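Local coordinates for protein shikimate kinase (Aquifex aeolicus, PDB 2PT5) that probably phosphorylates the 3-hydroxyl group of shikimate with ATP, a magnesium-dependent step on the shikimate pathway to chorismate, at residues 26-34 with 66-77; 59-67 with 79-90. All coordinates share one frame; numbering follows the deposited sequence.

Contacts 1 and 2 lie next to each other, their centres about 11 Å apart, and share Leu66 and Ser67 at the end of helix 52-66. Their segments alternate along the chain: 26-34, 59-67, 66-77, 79-90. Contact 1 pairs strands 28-30 and 72-75 at one margin of the five-stranded parallel sheet (order 2-3-1-4-5), whereas contact 2 packs helix 52-66, which precedes strand 72-75, against helices 78-81 and 84-91, which follow it. They meet where Val31 CG1 packs on Glu59 O, 3.6 Å away. The carboxylates of Asp32, predicted to bind shikimate, and Glu59, two like charges, also lie close there, so the seam borders the probable substrate site of this P-loop kinase.

Contact 1: 26-34 with 66-77; sequences IPFYDVDEE and LSEKENVVISTG
Ser75 OG donates to Asp30 OD1 over 2.6 Å, reaching the anti lone pair of that oxygen, so one serine hydroxyl ties the ends of the two strands together through their side chains. Phe28 lies on the same face of the sheet: its ring, with CG anti to the backbone N (chi1 166°), brings CZ to 3.2 Å from Ser75 OG and lays CD1 near Val73 CG1. Further back, Ile26 CD1 presses on Val73 CG2 at 3.5 Å, tighter than an ordinary methyl contact. On the other face, Tyr29 meets Val72 CG2 with its ring edge, CD2 being 3.6 Å away, while the Lys69 side chain crosses it at about a right angle, CE nearest to CE2. Leu66 CD2 touches both Tyr29 CB and Val31 CG2.

Four backbone bonds set this register: Val73 N to Pro27 O, Tyr29 N to Val73 O, Ser75 N to Tyr29 O, and Val31 N to Ser75 O, the last nearly straight at 173°. With strand directions only 21° apart, they define a parallel pair, the 2-3 edge of the sheet in the P-loop kinase fold, strand 28-30 being outermost and helix 52-66 lying on the connection to strand 72-75.

A second shell fixes Asp30. Its OD2 accepts from Glu33 N at 2.9 Å, and Glu33 OE2 accepts from Asp30 N at 3.1 Å, met from above the carboxylate plane; together they form a capping box at the start of helix 31-39. That helix start carries Asp32, predicted to bind shikimate, whose OD1 approaches Gly77 CA at 3.7 Å. Beyond it, Lys13 of the P-loop donates from NZ to Thr76 O, and Thr76 OG1 bonds to Leu5 O of the adjoining strand 2-6.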
loop_
_atom_site.group_PDB
_atom_site.type_symbol
_atom_site.label_atom_id
_atom_site.label_comp_id
_atom_site.label_asym_id
_atom_site.label_seq_id
_atom_site.Cartn_x
_atom_site.Cartn_y
_atom_site.Cartn_z
ATOM N N ILE A 26 5.305 -16.080 6.732
ATOM C CA ILE A 26 4.062 -15.548 7.270
ATOM C C ILE A 26 3.159 -15.236 6.088
ATOM O O ILE A 26 3.644 -14.972 4.988
ATOM C CB ILE A 26 4.299 -14.265 8.094
ATOM C CG1 ILE A 26 5.002 -13.202 7.239
ATOM C CG2 ILE A 26 5.124 -14.603 9.325
ATOM C CD1 ILE A 26 5.343 -11.924 7.999
ATOM N N PRO A 27 1.832 -15.264 6.296
ATOM C CA PRO A 27 0.889 -14.981 5.207
ATOM C C PRO A 27 0.877 -13.540 4.694
ATOM O O PRO A 27 1.183 -12.588 5.422
ATOM C CB PRO A 27 -0.457 -15.391 5.801
ATOM C CG PRO A 27 -0.286 -15.086 7.258
ATOM C CD PRO A 27 1.123 -15.557 7.556
ATOM N N PHE A 28 0.527 -13.395 3.423
ATOM C CA PHE A 28 0.440 -12.086 2.808
ATOM C C PHE A 28 -1.006 -11.788 2.451
ATOM O O PHE A 28 -1.757 -12.672 2.027
ATOM C CB PHE A 28 1.284 -12.016 1.537
ATOM C CG PHE A 28 0.980 -10.817 0.689
ATOM C CD1 PHE A 28 1.315 -9.537 1.123
ATOM C CD2 PHE A 28 0.290 -10.962 -0.510
ATOM C CE1 PHE A 28 0.957 -8.415 0.372
ATOM C CE2 PHE A 28 -0.071 -9.844 -1.271
ATOM C CZ PHE A 28 0.260 -8.573 -0.830
ATOM N N TYR A 29 -1.392 -10.535 2.621
ATOM C CA TYR A 29 -2.743 -10.106 2.297
ATOM C C TYR A 29 -2.692 -8.692 1.740
ATOM O O TYR A 29 -1.900 -7.859 2.191
ATOM C CB TYR A 29 -3.633 -10.130 3.543
ATOM C CG TYR A 29 -4.075 -11.508 3.948
ATOM C CD1 TYR A 29 -5.088 -12.159 3.253
ATOM C CD2 TYR A 29 -3.452 -12.185 4.997
ATOM C CE1 TYR A 29 -5.469 -13.451 3.582
ATOM C CE2 TYR A 29 -3.826 -13.488 5.337
ATOM C CZ TYR A 29 -4.834 -14.111 4.621
ATOM O OH TYR A 29 -5.206 -15.399 4.917
ATOM N N ASP A 30 -3.536 -8.445 0.747
ATOM C CA ASP A 30 -3.643 -7.139 0.126
ATOM C C ASP A 30 -5.050 -6.640 0.419
ATOM O O ASP A 30 -6.025 -7.294 0.063
ATOM C CB ASP A 30 -3.449 -7.233 -1.382
ATOM C CG ASP A 30 -3.761 -5.924 -2.077
ATOM O OD1 ASP A 30 -3.009 -4.951 -1.880
ATOM O OD2 ASP A 30 -4.773 -5.865 -2.800
ATOM N N VAL A 31 -5.156 -5.486 1.066
ATOM C CA VAL A 31 -6.464 -4.943 1.429
ATOM C C VAL A 31 -7.449 -4.839 0.268
ATOM O O VAL A 31 -8.540 -5.395 0.335
ATOM C CB VAL A 31 -6.329 -3.554 2.076
ATOM C CG1 VAL A 31 -7.720 -2.979 2.375
ATOM C CG2 VAL A 31 -5.482 -3.663 3.350
ATOM N N ASP A 32 -7.072 -4.131 -0.795
ATOM C CA ASP A 32 -7.971 -3.978 -1.932
ATOM C C ASP A 32 -8.485 -5.311 -2.460
ATOM O O ASP A 32 -9.675 -5.439 -2.774
ATOM C CB ASP A 32 -7.285 -3.197 -3.053
ATOM C CG ASP A 32 -7.282 -1.688 -2.802
ATOM O OD1 ASP A 32 -6.650 -0.960 -3.597
ATOM O OD2 ASP A 32 -7.917 -1.230 -1.824
ATOM N N GLU A 33 -7.603 -6.305 -2.560
ATOM C CA GLU A 33 -8.018 -7.618 -3.061
ATOM C C GLU A 33 -9.009 -8.265 -2.087
ATOM O O GLU A 33 -9.948 -8.942 -2.505
ATOM C CB GLU A 33 -6.791 -8.520 -3.277
ATOM C CG GLU A 33 -6.715 -9.733 -2.371
ATOM C CD GLU A 33 -5.297 -10.275 -2.222
ATOM O OE1 GLU A 33 -4.595 -10.414 -3.253
ATOM O OE2 GLU A 33 -4.896 -10.565 -1.066
ATOM N N GLU A 34 -8.812 -8.045 -0.790
ATOM C CA GLU A 34 -9.717 -8.614 0.207
ATOM C C GLU A 34 -11.046 -7.861 0.201
ATOM O O GLU A 34 -12.111 -8.457 0.351
ATOM C CB GLU A 34 -9.085 -8.551 1.602
ATOM C CG GLU A 34 -7.860 -9.431 1.735
ATOM C CD GLU A 34 -8.120 -10.845 1.243
ATOM O OE1 GLU A 34 -9.030 -11.506 1.778
ATOM O OE2 GLU A 34 -7.422 -11.297 0.314
ATOM N N LEU A 66 -7.822 -7.814 9.288
ATOM C CA LEU A 66 -6.597 -8.495 8.868
ATOM C C LEU A 66 -5.521 -8.377 9.957
ATOM O O LEU A 66 -4.701 -9.285 10.149
ATOM C CB LEU A 66 -6.080 -7.871 7.560
ATOM C CG LEU A 66 -6.520 -8.429 6.194
ATOM C CD1 LEU A 66 -7.996 -8.763 6.164
ATOM C CD2 LEU A 66 -6.185 -7.402 5.117
ATOM N N SER A 67 -5.535 -7.250 10.664
ATOM C CA SER A 67 -4.571 -6.973 11.725
ATOM C C SER A 67 -4.811 -7.757 13.012
ATOM O O SER A 67 -4.097 -7.562 13.996
ATOM C CB SER A 67 -4.556 -5.479 12.040
ATOM O OG SER A 67 -4.169 -4.735 10.900
ATOM N N GLU A 68 -5.822 -8.618 13.023
ATOM C CA GLU A 68 -6.066 -9.430 14.209
ATOM C C GLU A 68 -4.965 -10.483 14.235
ATOM O O GLU A 68 -4.544 -10.933 15.303
ATOM C CB GLU A 68 -7.449 -10.087 14.156
ATOM C CG GLU A 68 -8.578 -9.117 14.487
ATOM C CD GLU A 68 -8.458 -8.537 15.892
ATOM O OE1 GLU A 68 -8.706 -9.282 16.861
ATOM O OE2 GLU A 68 -8.108 -7.342 16.028
ATOM N N LYS A 69 -4.482 -10.848 13.049
ATOM C CA LYS A 69 -3.402 -11.821 12.926
ATOM C C LYS A 69 -2.149 -11.164 13.492
ATOM O O LYS A 69 -1.906 -9.985 13.248
ATOM C CB LYS A 69 -3.159 -12.175 11.455
ATOM C CG LYS A 69 -4.392 -12.667 10.702
ATOM C CD LYS A 69 -4.121 -12.720 9.200
ATOM C CE LYS A 69 -5.405 -12.888 8.393
ATOM N NZ LYS A 69 -6.021 -14.230 8.608
ATOM N N GLU A 70 -1.356 -11.913 14.248
ATOM C CA GLU A 70 -0.133 -11.354 14.818
ATOM C C GLU A 70 1.038 -11.385 13.839
ATOM O O GLU A 70 1.928 -10.545 13.899
ATOM C CB GLU A 70 0.248 -12.094 16.101
ATOM C CG GLU A 70 -0.544 -11.667 17.320
ATOM C CD GLU A 70 -0.204 -12.489 18.542
ATOM O OE1 GLU A 70 0.946 -12.972 18.629
ATOM O OE2 GLU A 70 -1.082 -12.641 19.418
ATOM N N ASN A 71 1.034 -12.355 12.933
ATOM C CA ASN A 71 2.105 -12.479 11.956
ATOM C C ASN A 71 1.497 -12.401 10.566
ATOM O O ASN A 71 0.759 -13.300 10.146
ATOM C CB ASN A 71 2.821 -13.807 12.158
ATOM C CG ASN A 71 3.330 -13.971 13.573
ATOM O OD1 ASN A 71 4.281 -13.305 13.982
ATOM N ND2 ASN A 71 2.684 -14.845 14.339
ATOM N N VAL A 72 1.810 -11.328 9.847
ATOM C CA VAL A 72 1.241 -11.138 8.522
ATOM C C VAL A 72 1.849 -9.917 7.836
ATOM O O VAL A 72 2.316 -8.982 8.500
ATOM C CB VAL A 72 -0.294 -10.928 8.640
ATOM C CG1 VAL A 72 -0.575 -9.579 9.306
ATOM C CG2 VAL A 72 -0.967 -11.026 7.274
ATOM N N VAL A 73 1.871 -9.949 6.508
ATOM C CA VAL A 73 2.361 -8.827 5.721
ATOM C C VAL A 73 1.109 -8.350 5.017
ATOM O O VAL A 73 0.432 -9.130 4.331
ATOM C CB VAL A 73 3.383 -9.251 4.666
ATOM C CG1 VAL A 73 3.778 -8.046 3.815
ATOM C CG2 VAL A 73 4.603 -9.856 5.336
ATOM N N ILE A 74 0.781 -7.079 5.207
ATOM C CA ILE A 74 -0.408 -6.507 4.597
ATOM C C ILE A 74 -0.036 -5.347 3.687
ATOM O O ILE A 74 0.593 -4.389 4.141
ATOM C CB ILE A 74 -1.364 -5.976 5.680
ATOM C CG1 ILE A 74 -1.867 -7.131 6.545
ATOM C CG2 ILE A 74 -2.519 -5.239 5.045
ATOM C CD1 ILE A 74 -2.517 -6.659 7.834
ATOM N N SER A 75 -0.406 -5.446 2.408
ATOM C CA SER A 75 -0.154 -4.373 1.451
ATOM C C SER A 75 -1.428 -3.531 1.490
ATOM O O SER A 75 -2.526 -4.070 1.637
ATOM C CB SER A 75 0.084 -4.927 0.037
ATOM O OG SER A 75 -1.012 -5.717 -0.401
ATOM N N THR A 76 -1.280 -2.215 1.386
ATOM C CA THR A 76 -2.428 -1.312 1.444
ATOM C C THR A 76 -2.677 -0.597 0.116
ATOM O O THR A 76 -1.804 -0.550 -0.749
ATOM C CB THR A 76 -2.221 -0.255 2.551
ATOM O OG1 THR A 76 -1.057 0.527 2.251
ATOM C CG2 THR A 76 -2.018 -0.930 3.906
ATOM N N GLY A 77 -3.872 -0.044 -0.048
ATOM C CA GLY A 77 -4.186 0.659 -1.283
ATOM C C GLY A 77 -3.579 2.048 -1.279
ATOM O O GLY A 77 -3.096 2.503 -0.246
#

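Contact 2: 59-67 with 79-90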
loop_
_atom_site.group_PDB
_atom_site.type_symbol
_atom_site.label_atom_id
_atom_site.label_comp_id
_atom_site.label_asym_id
_atom_site.label_seq_id
_atom_site.Cartn_x
_atom_site.Cartn_y
_atom_site.Cartn_z
ATOM N N GLU A 59 -12.388 -0.453 3.525
ATOM C CA GLU A 59 -10.994 -0.866 3.481
ATOM C C GLU A 59 -10.324 -0.681 4.844
ATOM O O GLU A 59 -9.419 -1.436 5.208
ATOM C CB GLU A 59 -10.233 -0.113 2.375
ATOM C CG GLU A 59 -10.043 1.375 2.598
ATOM C CD GLU A 59 -9.405 2.067 1.397
ATOM O OE1 GLU A 59 -9.118 3.281 1.496
ATOM O OE2 GLU A 59 -9.193 1.403 0.354
ATOM N N PHE A 60 -10.771 0.307 5.612
ATOM C CA PHE A 60 -10.175 0.496 6.924
ATOM C C PHE A 60 -10.646 -0.651 7.824
ATOM O O PHE A 60 -9.872 -1.192 8.617
ATOM C CB PHE A 60 -10.569 1.845 7.520
ATOM C CG PHE A 60 -9.729 2.252 8.698
ATOM C CD1 PHE A 60 -8.639 1.481 9.096
ATOM C CD2 PHE A 60 -10.026 3.404 9.412
ATOM C CE1 PHE A 60 -7.863 1.845 10.185
ATOM C CE2 PHE A 60 -9.252 3.778 10.506
ATOM C CZ PHE A 60 -8.168 2.994 10.892
ATOM N N GLU A 61 -11.912 -1.032 7.686
ATOM C CA GLU A 61 -12.464 -2.135 8.467
ATOM C C GLU A 61 -11.684 -3.400 8.141
ATOM O O GLU A 61 -11.287 -4.154 9.036
ATOM C CB GLU A 61 -13.938 -2.367 8.118
ATOM C CG GLU A 61 -14.485 -3.695 8.652
ATOM C CD GLU A 61 -15.866 -4.047 8.113
ATOM O OE1 GLU A 61 -16.328 -5.179 8.375
ATOM O OE2 GLU A 61 -16.487 -3.200 7.434
ATOM N N VAL A 62 -11.472 -3.625 6.848
ATOM C CA VAL A 62 -10.749 -4.798 6.389
ATOM C C VAL A 62 -9.326 -4.794 6.936
ATOM O O VAL A 62 -8.782 -5.846 7.280
ATOM C CB VAL A 62 -10.712 -4.855 4.844
ATOM C CG1 VAL A 62 -9.872 -6.020 4.385
ATOM C CG2 VAL A 62 -12.133 -4.982 4.299
ATOM N N LEU A 63 -8.730 -3.608 7.015
ATOM C CA LEU A 63 -7.376 -3.483 7.521
ATOM C C LEU A 63 -7.327 -3.973 8.956
ATOM O O LEU A 63 -6.463 -4.780 9.316
ATOM C CB LEU A 63 -6.911 -2.027 7.467
ATOM C CG LEU A 63 -5.546 -1.752 8.094
ATOM C CD1 LEU A 63 -4.468 -2.522 7.332
ATOM C CD2 LEU A 63 -5.261 -0.241 8.066
ATOM N N LYS A 64 -8.254 -3.482 9.776
ATOM C CA LYS A 64 -8.308 -3.880 11.177
ATOM C C LYS A 64 -8.522 -5.385 11.336
ATOM O O LYS A 64 -7.813 -6.033 12.103
ATOM C CB LYS A 64 -9.417 -3.126 11.917
ATOM C CG LYS A 64 -9.252 -1.618 11.962
ATOM C CD LYS A 64 -9.891 -1.070 13.232
ATOM C CE LYS A 64 -10.371 0.365 13.066
ATOM N NZ LYS A 64 -11.514 0.449 12.110
ATOM N N ASP A 65 -9.490 -5.938 10.611
ATOM C CA ASP A 65 -9.769 -7.375 10.683
ATOM C C ASP A 65 -8.522 -8.208 10.346
ATOM O O ASP A 65 -8.205 -9.190 11.025
ATOM C CB ASP A 65 -10.917 -7.737 9.731
ATOM C CG ASP A 65 -12.252 -7.147 10.170
ATOM O OD1 ASP A 65 -13.277 -7.434 9.513
ATOM O OD2 ASP A 65 -12.278 -6.397 11.173
ATOM N N LEU A 66 -7.822 -7.814 9.288
ATOM C CA LEU A 66 -6.597 -8.495 8.868
ATOM C C LEU A 66 -5.521 -8.377 9.957
ATOM O O LEU A 66 -4.701 -9.285 10.149
ATOM C CB LEU A 66 -6.080 -7.871 7.560
ATOM C CG LEU A 66 -6.520 -8.429 6.194
ATOM C CD1 LEU A 66 -7.996 -8.763 6.164
ATOM C CD2 LEU A 66 -6.185 -7.402 5.117
ATOM N N SER A 67 -5.535 -7.250 10.664
ATOM C CA SER A 67 -4.571 -6.973 11.725
ATOM C C SER A 67 -4.811 -7.757 13.012
ATOM O O SER A 67 -4.097 -7.562 13.996
ATOM C CB SER A 67 -4.556 -5.479 12.040
ATOM O OG SER A 67 -4.169 -4.735 10.900
ATOM N N GLY A 79 -4.896 5.107 -1.368
ATOM C CA GLY A 79 -5.541 6.011 -0.434
ATOM C C GLY A 79 -5.416 5.608 1.019
ATOM O O GLY A 79 -5.157 6.449 1.889
ATOM N N LEU A 80 -5.593 4.321 1.292
ATOM C CA LEU A 80 -5.500 3.829 2.667
ATOM C C LEU A 80 -4.146 4.176 3.286
ATOM O O LEU A 80 -4.077 4.627 4.426
ATOM C CB LEU A 80 -5.721 2.312 2.707
ATOM C CG LEU A 80 -5.933 1.728 4.106
ATOM C CD1 LEU A 80 -7.141 2.386 4.751
ATOM C CD2 LEU A 80 -6.128 0.215 4.004
ATOM N N GLY A 81 -3.070 3.964 2.534
ATOM C CA GLY A 81 -1.750 4.274 3.058
ATOM C C GLY A 81 -1.544 5.764 3.270
ATOM O O GLY A 81 -0.660 6.183 4.012
ATOM N N ALA A 82 -2.360 6.575 2.606
ATOM C CA ALA A 82 -2.259 8.024 2.732
ATOM C C ALA A 82 -3.244 8.523 3.793
ATOM O O ALA A 82 -3.362 9.728 4.026
ATOM C CB ALA A 82 -2.546 8.692 1.376
ATOM N N ASN A 83 -3.946 7.582 4.425
ATOM C CA ASN A 83 -4.927 7.888 5.476
ATOM C C ASN A 83 -4.196 7.871 6.824
ATOM O O ASN A 83 -3.892 6.806 7.362
ATOM C CB ASN A 83 -6.035 6.827 5.462
ATOM C CG ASN A 83 -7.146 7.112 6.460
ATOM O OD1 ASN A 83 -6.893 7.429 7.617
ATOM N ND2 ASN A 83 -8.391 6.980 6.011
ATOM N N GLU A 84 -3.915 9.049 7.369
ATOM C CA GLU A 84 -3.192 9.145 8.629
ATOM C C GLU A 84 -3.803 8.373 9.795
ATOM O O GLU A 84 -3.080 7.826 10.629
ATOM C CB GLU A 84 -2.983 10.615 8.995
ATOM C CG GLU A 84 -1.952 11.285 8.093
ATOM C CD GLU A 84 -1.532 12.649 8.587
ATOM O OE1 GLU A 84 -2.174 13.648 8.198
ATOM O OE2 GLU A 84 -0.559 12.711 9.371
ATOM N N GLU A 85 -5.124 8.307 9.863
ATOM C CA GLU A 85 -5.734 7.552 10.944
ATOM C C GLU A 85 -5.314 6.091 10.770
ATOM O O GLU A 85 -4.776 5.467 11.688
ATOM C CB GLU A 85 -7.257 7.666 10.890
ATOM C CG GLU A 85 -7.948 7.237 12.173
ATOM C CD GLU A 85 -9.441 7.508 12.148
ATOM O OE1 GLU A 85 -10.200 6.662 11.626
ATOM O OE2 GLU A 85 -9.856 8.579 12.641
ATOM N N ALA A 86 -5.561 5.553 9.579
ATOM C CA ALA A 86 -5.206 4.176 9.273
ATOM C C ALA A 86 -3.710 3.963 9.458
ATOM O O ALA A 86 -3.277 2.893 9.890
ATOM C CB ALA A 86 -5.614 3.832 7.843
ATOM N N LEU A 87 -2.916 4.980 9.140
ATOM C CA LEU A 87 -1.471 4.862 9.281
ATOM C C LEU A 87 -1.085 4.786 10.756
ATOM O O LEU A 87 -0.218 3.995 11.135
ATOM C CB LEU A 87 -0.768 6.039 8.593
ATOM C CG LEU A 87 0.764 6.010 8.470
ATOM C CD1 LEU A 87 1.245 4.706 7.826
ATOM C CD2 LEU A 87 1.209 7.198 7.639
ATOM N N ASN A 88 -1.728 5.600 11.592
ATOM C CA ASN A 88 -1.426 5.577 13.020
ATOM C C ASN A 88 -1.885 4.259 13.623
ATOM O O ASN A 88 -1.251 3.733 14.537
ATOM C CB ASN A 88 -2.083 6.756 13.733
ATOM C CG ASN A 88 -1.302 8.037 13.551
ATOM O OD1 ASN A 88 -0.092 8.074 13.789
ATOM N ND2 ASN A 88 -1.983 9.098 13.131
ATOM N N PHE A 89 -2.983 3.718 13.103
ATOM C CA PHE A 89 -3.467 2.426 13.575
ATOM C C PHE A 89 -2.378 1.397 13.252
ATOM O O PHE A 89 -1.990 0.596 14.099
ATOM C CB PHE A 89 -4.760 2.036 12.856
ATOM C CG PHE A 89 -5.217 0.628 13.147
ATOM C CD1 PHE A 89 -6.060 0.360 14.223
ATOM C CD2 PHE A 89 -4.793 -0.433 12.353
ATOM C CE1 PHE A 89 -6.477 -0.943 14.500
ATOM C CE2 PHE A 89 -5.205 -1.743 12.622
ATOM C CZ PHE A 89 -6.048 -1.997 13.698
HETATM N N MSE A 90 -1.872 1.433 12.022
HETATM C CA MSE A 90 -0.843 0.489 11.596
HETATM C C MSE A 90 0.390 0.484 12.492
HETATM O O MSE A 90 0.902 -0.578 12.833
HETATM C CB MSE A 90 -0.435 0.772 10.149
HETATM C CG MSE A 90 -1.448 0.272 9.118
HETATM SE SE MSE A 90 -0.911 0.732 7.322
HETATM C CE MSE A 90 -2.410 1.871 6.811
#
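Phe60 and Phe89 form an offset edge-to-face pair, with centroids 5.9 Å apart, planes at 87° and the edge of Phe60 turned to the face of Phe89. Setting CG of Phe60 anti to its amide nitrogen (chi1 -165°) carries the ring across to helix 84-91, where Ala86 CB sits over one face, 4.0 Å from the centroid. Lys64 NZ lies above the opposite face, and Glu85 OE1 meets the rim in plane, 3.2 Å from CE2. Replacing Phe60 with an alanine would probably leave Ala86 CB without its aromatic cover and set Phe89 freer to turn.

Phe89 takes the same first torsion, which points its ring at helix 52-66; Lys64 CG rides over a face of that ring and Ser67 CB abuts the edge. Between the helices Leu63 acts as a knob in a hole formed by Leu80, Ala86, Phe89 and Met90, its CD2 lying 3.8 Å from Met90 CE. Glu59, extended beyond CG, runs past Leu80 in the opposite direction.

Helix segments 59-66 and 84-90 run parallel within 2°, their axes 11.1 Å apart; Leu63 and Met90 reach Tyr4 of strand 2-6, while Glu59 touches Val31 and Asp32 of helix 31-39.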